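PDB 1L8Q: chromosomal replication initiator protein dnaA from Aquifex aeolicus, which binds ATP and the origin of replication and probably starts assembly of the DNA replication initiation complex once per cell cycle. Local coordinates for residues E28-L33 and N59-R64; H52-A57 and Q133-S138; Y66-S71 and L101-D106. All coordinates share one frame; numbering follows the deposited sequence.

Contact 1: residues E28-L33 and N59-R64; sequences EALENL and NEAKKR
Near the C-terminal ends of helices 20-31 and 50-63 of the AAA+ domain, Leu30 packs against Glu60 and Ala61, and Glu31 pairs with Arg64. Leu30 is buried and points at the second helix. Its two methyls divide the work: CD1 lies 4.0 Å from CB of Glu60, and CD2 lies 4.3 Å from CB of Ala61. The polar layer sits outside this. Glu31 leaves its helix heading away from the partner, but its chain bends at chi2 (-37°) and brings the carboxylate back to Arg64. There OE2 forms a salt bridge with Arg64 NH2. The modelled distance is unusually short, so its exact length is doubtful. Arg64 NH1 adds a weak bond of 3.0 Å to Glu31 OE2. The carboxylate comes in at the guanidinium edge, with the two planes 72° apart, while CB of Leu30 lies over one guanidinium face. Arg64 NH1 also bonds Glu60 OE1 at 2.8 Å, tilted 33° from the guanidinium plane. Lys63 NZ makes a weak ion pair with the other oxygen, Glu60 OE2. Acid and base thus alternate from Glu31 through Arg64 and Glu60 to Lys63, and Arg64 lies between two carboxylates that would otherwise probably repel. The whole is a surface salt-bridge network over an apolar seam between two helices on one face of a parallel sheet.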
loop_
_atom_site.group_PDB
_atom_site.type_symbol
_atom_site.label_atom_id
_atom_site.label_comp_id
_atom_site.label_asym_id
_atom_site.label_seq_id
_atom_site.Cartn_x
_atom_site.Cartn_y
_atom_site.Cartn_z
ATOM N N GLU A 28 12.490 -19.904 9.682
ATOM C CA GLU A 28 13.385 -20.990 9.325
ATOM C C GLU A 28 14.760 -20.400 8.978
ATOM O O GLU A 28 15.790 -20.931 9.370
ATOM C CB GLU A 28 12.834 -21.752 8.121
ATOM C CG GLU A 28 12.010 -22.986 8.461
ATOM C CD GLU A 28 10.867 -23.236 7.472
ATOM O OE1 GLU A 28 9.873 -23.864 7.876
ATOM O OE2 GLU A 28 10.952 -22.814 6.294
ATOM N N ALA A 29 14.763 -19.284 8.256
ATOM C CA ALA A 29 16.003 -18.678 7.804
ATOM C C ALA A 29 16.867 -18.144 8.956
ATOM O O ALA A 29 18.098 -18.152 8.885
ATOM C CB ALA A 29 15.717 -17.588 6.805
ATOM N N LEU A 30 16.219 -17.672 10.006
ATOM C CA LEU A 30 16.939 -17.144 11.139
ATOM C C LEU A 30 17.687 -18.238 11.883
ATOM O O LEU A 30 18.717 -17.982 12.510
ATOM C CB LEU A 30 15.987 -16.423 12.073
ATOM C CG LEU A 30 15.681 -15.003 11.619
ATOM C CD1 LEU A 30 14.527 -14.424 12.425
ATOM C CD2 LEU A 30 16.920 -14.138 11.740
ATOM N N GLU A 31 17.187 -19.459 11.797
ATOM C CA GLU A 31 17.816 -20.575 12.471
ATOM C C GLU A 31 18.953 -21.179 11.666
ATOM O O GLU A 31 19.720 -21.985 12.181
ATOM C CB GLU A 31 16.778 -21.640 12.827
ATOM C CG GLU A 31 15.954 -21.271 14.052
ATOM C CD GLU A 31 16.788 -20.542 15.112
ATOM O OE1 GLU A 31 17.639 -21.194 15.781
ATOM O OE2 GLU A 31 16.600 -19.312 15.271
ATOM N N ASN A 32 19.048 -20.798 10.398
ATOM C CA ASN A 32 20.140 -21.233 9.556
ATOM C C ASN A 32 20.579 -20.125 8.599
ATOM O O ASN A 32 20.730 -20.340 7.398
ATOM C CB ASN A 32 19.782 -22.513 8.801
ATOM C CG ASN A 32 21.022 -23.366 8.479
ATOM O OD1 ASN A 32 22.004 -22.876 7.900
ATOM N ND2 ASN A 32 20.987 -24.639 8.881
ATOM N N LEU A 33 20.806 -18.942 9.159
ATOM C CA LEU A 33 21.204 -17.766 8.390
ATOM C C LEU A 33 22.074 -18.047 7.186
ATOM O O LEU A 33 23.134 -18.680 7.296
ATOM C CB LEU A 33 21.896 -16.747 9.283
ATOM C CG LEU A 33 20.971 -15.801 10.039
ATOM C CD1 LEU A 33 21.794 -14.701 10.677
ATOM C CD2 LEU A 33 19.912 -15.218 9.097
ATOM N N ASN A 59 15.978 -7.195 13.794
ATOM C CA ASN A 59 16.094 -7.046 15.235
ATOM C C ASN A 59 16.516 -8.342 15.911
ATOM O O ASN A 59 17.317 -8.319 16.847
ATOM C CB ASN A 59 14.807 -6.500 15.852
ATOM C CG ASN A 59 14.579 -5.057 15.512
ATOM O OD1 ASN A 59 15.527 -4.303 15.318
ATOM N ND2 ASN A 59 13.326 -4.665 15.408
ATOM N N GLU A 60 15.984 -9.463 15.430
ATOM C CA GLU A 60 16.346 -10.768 15.956
ATOM C C GLU A 60 17.814 -11.059 15.716
ATOM O O GLU A 60 18.547 -11.411 16.646
ATOM C CB GLU A 60 15.523 -11.866 15.292
ATOM C CG GLU A 60 14.486 -12.498 16.183
ATOM C CD GLU A 60 15.098 -13.265 17.329
ATOM O OE1 GLU A 60 15.778 -14.277 17.070
ATOM O OE2 GLU A 60 14.897 -12.859 18.496
ATOM N N ALA A 61 18.243 -10.929 14.465
ATOM C CA ALA A 61 19.619 -11.231 14.123
ATOM C C ALA A 61 20.578 -10.361 14.939
ATOM O O ALA A 61 21.675 -10.796 15.302
ATOM C CB ALA A 61 19.851 -11.053 12.634
ATOM N N LYS A 62 20.158 -9.141 15.249
ATOM C CA LYS A 62 21.024 -8.240 15.993
ATOM C C LYS A 62 21.069 -8.636 17.456
ATOM O O LYS A 62 22.121 -8.624 18.091
ATOM C CB LYS A 62 20.559 -6.792 15.855
ATOM C CG LYS A 62 21.556 -5.803 16.397
ATOM C CD LYS A 62 21.195 -4.385 16.019
ATOM C CE LYS A 62 20.099 -3.853 16.917
ATOM N NZ LYS A 62 20.063 -2.366 16.893
ATOM N N LYS A 63 19.908 -8.988 17.983
ATOM C CA LYS A 63 19.793 -9.414 19.361
ATOM C C LYS A 63 20.591 -10.698 19.569
ATOM O O LYS A 63 20.941 -11.048 20.690
ATOM C CB LYS A 63 18.315 -9.605 19.722
ATOM C CG LYS A 63 18.038 -10.486 20.934
ATOM C CD LYS A 63 16.555 -10.440 21.311
ATOM C CE LYS A 63 15.701 -10.074 20.103
ATOM N NZ LYS A 63 14.235 -10.228 20.352
ATOM N N ARG A 64 20.895 -11.385 18.473
ATOM C CA ARG A 64 21.663 -12.618 18.539
ATOM C C ARG A 64 23.142 -12.349 18.333
ATOM O O ARG A 64 23.969 -13.236 18.549
ATOM C CB ARG A 64 21.154 -13.630 17.516
ATOM C CG ARG A 64 20.028 -14.494 18.034
ATOM C CD ARG A 64 18.890 -14.690 17.050
ATOM N NE ARG A 64 19.084 -15.851 16.191
ATOM C CZ ARG A 64 18.201 -16.827 16.063
ATOM N NH1 ARG A 64 17.058 -16.790 16.743
ATOM N NH2 ARG A 64 18.461 -17.847 15.260
#

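Contact 2: residues H52-A57 and Q133-S138; sequences HLLQAA and QIILAS. With ADP (adenosine-5'-diphosphate), chain C.
Leu54 and Ile135 run past each other in opposite directions, so they meet by their flanks. CD1 of Leu54 lies 3.7 Å from the CG2 branch of Ile135. The other Leu54 methyl, CD2, rests 3.6 Å from CB of Ala137, so the fork of Leu54 spans two alternate residues of the strand. Ile135 has CG1 anti to its carbonyl carbon, which carries the longer branch toward Ala57, where its CD1 meets Ala57 CB at 4.2 Å. No hydrogen bond crosses between helix and strand. The axes of segments 52-57 and 133-138 come within 9.3 Å and run nearly antiparallel, at 162°.

His52, on another side of the same helix, holds ADP. Its backbone N bonds ADP O1A at 2.6 Å. Its ring swings out with CG anti to the backbone N (chi1 -176°) and meets the ribose edge-on, ND1 to ADP O2' 2.6 Å. Tyr8 and Phe13 make edge-to-face contacts with the ring, and NE2 bonds Thr9 O. Putting an alanine here would probably leave the ribose hydroxyl and Thr9 O without their imidazole partner and open a gap beside Tyr8 and Phe13.

The helix that follows the P-loop thus lies on the central strand of the sheet. Leu54 also touches Ile42 of strand 40-43 and Asp105 of strand 101-105, and Ala57 touches Val26 of helix 20-31.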
loop_
_atom_site.group_PDB
_atom_site.type_symbol
_atom_site.label_atom_id
_atom_site.label_comp_id
_atom_site.label_asym_id
_atom_site.label_seq_id
_atom_site.Cartn_x
_atom_site.Cartn_y
_atom_site.Cartn_z
ATOM N N HIS A 52 7.500 -4.601 8.419
ATOM C CA HIS A 52 7.469 -5.141 9.744
ATOM C C HIS A 52 8.287 -6.437 9.819
ATOM O O HIS A 52 9.093 -6.630 10.733
ATOM C CB HIS A 52 6.023 -5.410 10.136
ATOM C CG HIS A 52 5.860 -5.887 11.540
ATOM N ND1 HIS A 52 4.979 -5.304 12.424
ATOM C CD2 HIS A 52 6.471 -6.887 12.218
ATOM C CE1 HIS A 52 5.044 -5.933 13.585
ATOM N NE2 HIS A 52 5.941 -6.899 13.485
ATOM N N LEU A 53 8.078 -7.326 8.857
ATOM C CA LEU A 53 8.745 -8.613 8.871
ATOM C C LEU A 53 10.260 -8.475 8.644
ATOM O O LEU A 53 11.059 -9.137 9.327
ATOM C CB LEU A 53 8.116 -9.531 7.833
ATOM C CG LEU A 53 8.358 -11.029 7.901
ATOM C CD1 LEU A 53 8.007 -11.565 9.267
ATOM C CD2 LEU A 53 7.505 -11.694 6.843
ATOM N N LEU A 54 10.661 -7.625 7.699
ATOM C CA LEU A 54 12.090 -7.427 7.458
ATOM C C LEU A 54 12.760 -6.916 8.727
ATOM O O LEU A 54 13.801 -7.421 9.152
ATOM C CB LEU A 54 12.323 -6.431 6.330
ATOM C CG LEU A 54 12.620 -6.975 4.933
ATOM C CD1 LEU A 54 11.617 -8.015 4.513
ATOM C CD2 LEU A 54 12.660 -5.808 3.948
ATOM N N GLN A 55 12.144 -5.922 9.345
ATOM C CA GLN A 55 12.733 -5.316 10.506
ATOM C C GLN A 55 12.693 -6.213 11.735
ATOM O O GLN A 55 13.559 -6.125 12.613
ATOM C CB GLN A 55 12.083 -3.975 10.789
ATOM C CG GLN A 55 12.233 -3.006 9.653
ATOM C CD GLN A 55 12.883 -1.729 10.089
ATOM O OE1 GLN A 55 12.863 -0.740 9.364
ATOM N NE2 GLN A 55 13.470 -1.743 11.268
ATOM N N ALA A 56 11.690 -7.070 11.814
ATOM C CA ALA A 56 11.630 -7.994 12.931
ATOM C C ALA A 56 12.767 -9.006 12.792
ATOM O O ALA A 56 13.396 -9.368 13.783
ATOM C CB ALA A 56 10.302 -8.678 12.992
ATOM N N ALA A 57 13.036 -9.454 11.565
ATOM C CA ALA A 57 14.152 -10.359 11.326
ATOM C C ALA A 57 15.453 -9.684 11.736
ATOM O O ALA A 57 16.267 -10.268 12.434
ATOM C CB ALA A 57 14.213 -10.778 9.836
ATOM N N GLN A 133 22.974 -13.755 4.630
ATOM C CA GLN A 133 21.544 -13.742 4.370
ATOM C C GLN A 133 21.079 -12.464 3.724
ATOM O O GLN A 133 21.431 -11.370 4.153
ATOM C CB GLN A 133 20.757 -13.996 5.657
ATOM C CG GLN A 133 19.248 -14.090 5.460
ATOM C CD GLN A 133 18.822 -15.389 4.756
ATOM O OE1 GLN A 133 19.092 -16.486 5.246
ATOM N NE2 GLN A 133 18.172 -15.257 3.614
ATOM N N ILE A 134 20.276 -12.608 2.687
ATOM C CA ILE A 134 19.699 -11.475 2.015
ATOM C C ILE A 134 18.198 -11.618 2.083
ATOM O O ILE A 134 17.661 -12.683 1.790
ATOM C CB ILE A 134 20.126 -11.459 0.563
ATOM C CG1 ILE A 134 21.653 -11.373 0.451
ATOM C CG2 ILE A 134 19.461 -10.307 -0.166
ATOM C CD1 ILE A 134 22.182 -11.843 -0.894
ATOM N N ILE A 135 17.514 -10.563 2.512
ATOM C CA ILE A 135 16.073 -10.563 2.478
ATOM C C ILE A 135 15.610 -9.321 1.742
ATOM O O ILE A 135 15.974 -8.204 2.105
ATOM C CB ILE A 135 15.491 -10.613 3.876
ATOM C CG1 ILE A 135 16.059 -11.787 4.635
ATOM C CG2 ILE A 135 13.966 -10.745 3.829
ATOM C CD1 ILE A 135 15.505 -11.918 6.011
ATOM N N LEU A 136 14.839 -9.525 0.676
ATOM C CA LEU A 136 14.315 -8.426 -0.107
ATOM C C LEU A 136 12.837 -8.362 0.108
ATOM O O LEU A 136 12.217 -9.361 0.458
ATOM C CB LEU A 136 14.561 -8.650 -1.599
ATOM C CG LEU A 136 15.984 -8.665 -2.127
ATOM C CD1 LEU A 136 16.879 -7.783 -1.302
ATOM C CD2 LEU A 136 16.463 -10.057 -2.101
ATOM N N ALA A 137 12.260 -7.190 -0.114
ATOM C CA ALA A 137 10.816 -7.040 -0.079
ATOM C C ALA A 137 10.419 -6.111 -1.210
ATOM O O ALA A 137 11.188 -5.206 -1.594
ATOM C CB ALA A 137 10.370 -6.496 1.215
ATOM N N SER A 138 9.239 -6.352 -1.769
ATOM C CA SER A 138 8.777 -5.596 -2.912
ATOM C C SER A 138 7.278 -5.565 -2.908
ATOM O O SER A 138 6.648 -6.352 -2.215
ATOM C CB SER A 138 9.265 -6.217 -4.205
ATOM O OG SER A 138 8.527 -5.691 -5.303
HETATM P PB ADP C . 4.134 -2.817 4.321
HETATM O O1B ADP C . 5.632 -2.674 4.629
HETATM O O2B ADP C . 3.764 -4.097 3.629
HETATM O O3B ADP C . 3.527 -1.587 3.723
HETATM P PA ADP C . 4.239 -2.635 7.054
HETATM O O1A ADP C . 5.243 -3.724 7.385
HETATM O O2A ADP C . 4.881 -1.271 6.870
HETATM O O3A ADP C . 3.431 -2.982 5.726
HETATM O "O5'" ADP C . 3.097 -2.604 8.163
HETATM C "C5'" ADP C . 2.084 -1.615 8.128
HETATM C "C4'" ADP C . 1.578 -1.497 9.545
HETATM O "O4'" ADP C . 0.725 -2.615 9.864
HETATM C "C3'" ADP C . 2.747 -1.575 10.502
HETATM O "O3'" ADP C . 2.384 -0.758 11.606
HETATM C "C2'" ADP C . 2.762 -3.032 10.905
HETATM O "O2'" ADP C . 3.368 -3.326 12.152
HETATM C "C1'" ADP C . 1.303 -3.397 10.912
HETATM N N9 ADP C . 1.216 -4.829 10.598
HETATM C C8 ADP C . 1.337 -5.392 9.373
HETATM N N7 ADP C . 1.205 -6.750 9.464
HETATM C C5 ADP C . 1.018 -7.054 10.753
HETATM C C6 ADP C . 0.815 -8.283 11.532
HETATM N N6 ADP C . 0.787 -9.489 10.941
HETATM N N1 ADP C . 0.656 -8.171 12.856
HETATM C C2 ADP C . 0.671 -6.974 13.477
HETATM N N3 ADP C . 0.849 -5.814 12.818
HETATM C C4 ADP C . 1.026 -5.794 11.494
#

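Contact 3: residues Y66-S71 and L101-D106; sequences YRVIYS and LLLLDD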
loop_
_atom_site.group_PDB
_atom_site.type_symbol
_atom_site.label_atom_id
_atom_site.label_comp_id
_atom_site.label_asym_id
_atom_site.label_seq_id
_atom_site.Cartn_x
_atom_site.Cartn_y
_atom_site.Cartn_z
ATOM N N TYR A 66 24.421 -10.659 15.317
ATOM C CA TYR A 66 24.788 -10.501 13.908
ATOM C C TYR A 66 24.874 -9.038 13.464
ATOM O O TYR A 66 24.193 -8.174 13.993
ATOM C CB TYR A 66 23.802 -11.252 13.009
ATOM C CG TYR A 66 23.831 -12.750 13.167
ATOM C CD1 TYR A 66 24.832 -13.504 12.580
ATOM C CD2 TYR A 66 22.852 -13.412 13.897
ATOM C CE1 TYR A 66 24.866 -14.876 12.720
ATOM C CE2 TYR A 66 22.875 -14.781 14.043
ATOM C CZ TYR A 66 23.886 -15.513 13.453
ATOM O OH TYR A 66 23.929 -16.891 13.591
ATOM N N ARG A 67 25.719 -8.782 12.478
ATOM C CA ARG A 67 25.877 -7.462 11.890
ATOM C C ARG A 67 24.765 -7.281 10.838
ATOM O O ARG A 67 24.642 -8.084 9.902
ATOM C CB ARG A 67 27.252 -7.395 11.226
ATOM C CG ARG A 67 28.020 -6.081 11.403
ATOM C CD ARG A 67 29.460 -6.149 10.878
ATOM N NE ARG A 67 30.272 -5.015 11.317
ATOM C CZ ARG A 67 31.328 -5.125 12.115
ATOM N NH1 ARG A 67 31.700 -6.325 12.570
ATOM N NH2 ARG A 67 32.017 -4.038 12.465
ATOM N N VAL A 68 23.951 -6.237 10.983
ATOM C CA VAL A 68 22.777 -6.089 10.125
ATOM C C VAL A 68 22.662 -4.734 9.471
ATOM O O VAL A 68 22.983 -3.743 10.067
ATOM C CB VAL A 68 21.478 -6.279 10.948
ATOM C CG1 VAL A 68 20.248 -6.175 10.056
ATOM C CG2 VAL A 68 21.492 -7.590 11.698
ATOM N N ILE A 69 22.185 -4.691 8.241
ATOM C CA ILE A 69 21.801 -3.413 7.676
ATOM C C ILE A 69 20.408 -3.497 7.073
ATOM O O ILE A 69 20.052 -4.475 6.414
ATOM C CB ILE A 69 22.802 -2.882 6.639
ATOM C CG1 ILE A 69 23.969 -2.196 7.330
ATOM C CG2 ILE A 69 22.156 -1.801 5.818
ATOM C CD1 ILE A 69 24.779 -1.297 6.403
ATOM N N TYR A 70 19.607 -2.478 7.341
ATOM C CA TYR A 70 18.314 -2.363 6.727
ATOM C C TYR A 70 18.293 -1.105 5.924
ATOM O O TYR A 70 18.818 -0.095 6.342
ATOM C CB TYR A 70 17.211 -2.280 7.760
ATOM C CG TYR A 70 15.907 -1.764 7.166
ATOM C CD1 TYR A 70 14.960 -2.638 6.630
ATOM C CD2 TYR A 70 15.640 -0.406 7.111
ATOM C CE1 TYR A 70 13.791 -2.175 6.081
ATOM C CE2 TYR A 70 14.477 0.068 6.554
ATOM C CZ TYR A 70 13.554 -0.817 6.041
ATOM O OH TYR A 70 12.382 -0.320 5.496
ATOM N N SER A 71 17.654 -1.149 4.773
ATOM C CA SER A 71 17.535 0.049 3.987
ATOM C C SER A 71 16.513 -0.136 2.877
ATOM O O SER A 71 16.367 -1.223 2.329
ATOM C CB SER A 71 18.901 0.433 3.417
ATOM O OG SER A 71 18.735 1.374 2.383
ATOM N N LEU A 101 23.499 -9.912 7.578
ATOM C CA LEU A 101 22.097 -9.835 7.186
ATOM C C LEU A 101 21.809 -8.522 6.469
ATOM O O LEU A 101 21.873 -7.468 7.079
ATOM C CB LEU A 101 21.205 -9.892 8.437
ATOM C CG LEU A 101 19.802 -10.537 8.323
ATOM C CD1 LEU A 101 18.770 -9.854 9.216
ATOM C CD2 LEU A 101 19.271 -10.646 6.885
ATOM N N LEU A 102 21.481 -8.590 5.186
ATOM C CA LEU A 102 21.122 -7.402 4.433
ATOM C C LEU A 102 19.599 -7.394 4.196
ATOM O O LEU A 102 19.006 -8.396 3.765
ATOM C CB LEU A 102 21.891 -7.357 3.110
ATOM C CG LEU A 102 21.378 -6.382 2.055
ATOM C CD1 LEU A 102 21.352 -5.012 2.608
ATOM C CD2 LEU A 102 22.242 -6.416 0.830
ATOM N N LEU A 103 18.957 -6.287 4.518
ATOM C CA LEU A 103 17.527 -6.182 4.318
ATOM C C LEU A 103 17.259 -5.019 3.393
ATOM O O LEU A 103 17.450 -3.858 3.792
ATOM C CB LEU A 103 16.827 -5.929 5.649
ATOM C CG LEU A 103 17.102 -6.882 6.825
ATOM C CD1 LEU A 103 16.597 -6.257 8.097
ATOM C CD2 LEU A 103 16.464 -8.248 6.612
ATOM N N LEU A 104 16.854 -5.320 2.158
ATOM C CA LEU A 104 16.557 -4.291 1.184
ATOM C C LEU A 104 15.062 -4.249 0.956
ATOM O O LEU A 104 14.467 -5.206 0.405
ATOM C CB LEU A 104 17.286 -4.553 -0.129
ATOM C CG LEU A 104 17.499 -3.295 -0.968
ATOM C CD1 LEU A 104 18.394 -2.311 -0.206
ATOM C CD2 LEU A 104 18.072 -3.609 -2.333
ATOM N N ASP A 105 14.447 -3.148 1.375
ATOM C CA ASP A 105 13.006 -3.004 1.343
ATOM C C ASP A 105 12.587 -2.207 0.118
ATOM O O ASP A 105 13.330 -1.354 -0.334
ATOM C CB ASP A 105 12.591 -2.251 2.593
ATOM C CG ASP A 105 11.160 -2.517 3.000
ATOM O OD1 ASP A 105 10.426 -3.206 2.256
ATOM O OD2 ASP A 105 10.691 -2.080 4.071
ATOM N N ASP A 106 11.399 -2.488 -0.417
ATOM C CA ASP A 106 10.858 -1.755 -1.569
ATOM C C ASP A 106 11.700 -1.798 -2.863
ATOM O O ASP A 106 11.860 -0.783 -3.549
ATOM C CB ASP A 106 10.548 -0.312 -1.188
ATOM C CG ASP A 106 9.418 -0.206 -0.161
ATOM O OD1 ASP A 106 9.456 0.736 0.678
ATOM O OD2 ASP A 106 8.456 -1.011 -0.103
#
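Val68, Tyr70, Leu101 and Leu103 form the apolar centre, on one face of two adjacent parallel strands. Val68 and Leu101 lie side by side, with Val68 CG2 4.0 Å from Leu101 CB. CG1 of Val68 reaches CD1 of Leu103 at 4.1 Å. The Tyr70 side chain crosses Leu103 at about a right angle, its CD1 3.9 Å from Leu103 CB. Helix 50-63 covers this face, while Tyr96 of helix 89-97 touches Ile69, Ser71 and Leu102 on the other.

Backbone bonds join the strands in parallel register. Ile69 uses both its groups: its N bonds Leu101 O at 3.0 Å, and its O accepts from Leu103 N at 2.8 Å. Ser71 likewise bonds Leu103 O and Asp105 N.

At the polar edge, Tyr70 holds CG anti to the backbone N (chi1 164°), and its hydroxyl donates to Asp105 OD2 at 2.8 Å, on the anti lone pair. Thr51 OG1 also bonds this oxygen.

The run of four leucines ending in Asp105 and Asp106 fits a Walker B motif. Asp105 binds ATP and Asp106 magnesium in structures of this protein. The two hydroxyls probably fix the carboxylate of Asp105 beside the bound magnesium ion.

How the contacts relate
From the N terminus, contact 1 opens first, in helix 20-31. The chain then passes through strand 40-43 and the P-loop into helix 50-63. Contact 2 opens there, before 59-64 closes contact 1, so these two cross. Contact 3 opens next at 66-71 and closes at 101-106, after two further helices. It follows contact 1 in series and falls wholly within the span of contact 2, which closes last, at 133-138. Helix 50-63 serves contacts 1 and 2, and Ala61 of contact 1 also packs on Val68 and Leu101. Strands 101-105 and 133-138 are neighbours, so contacts 2 and 3 reach one sheet. Together they tie two helices and three strands of the AAA+ domain.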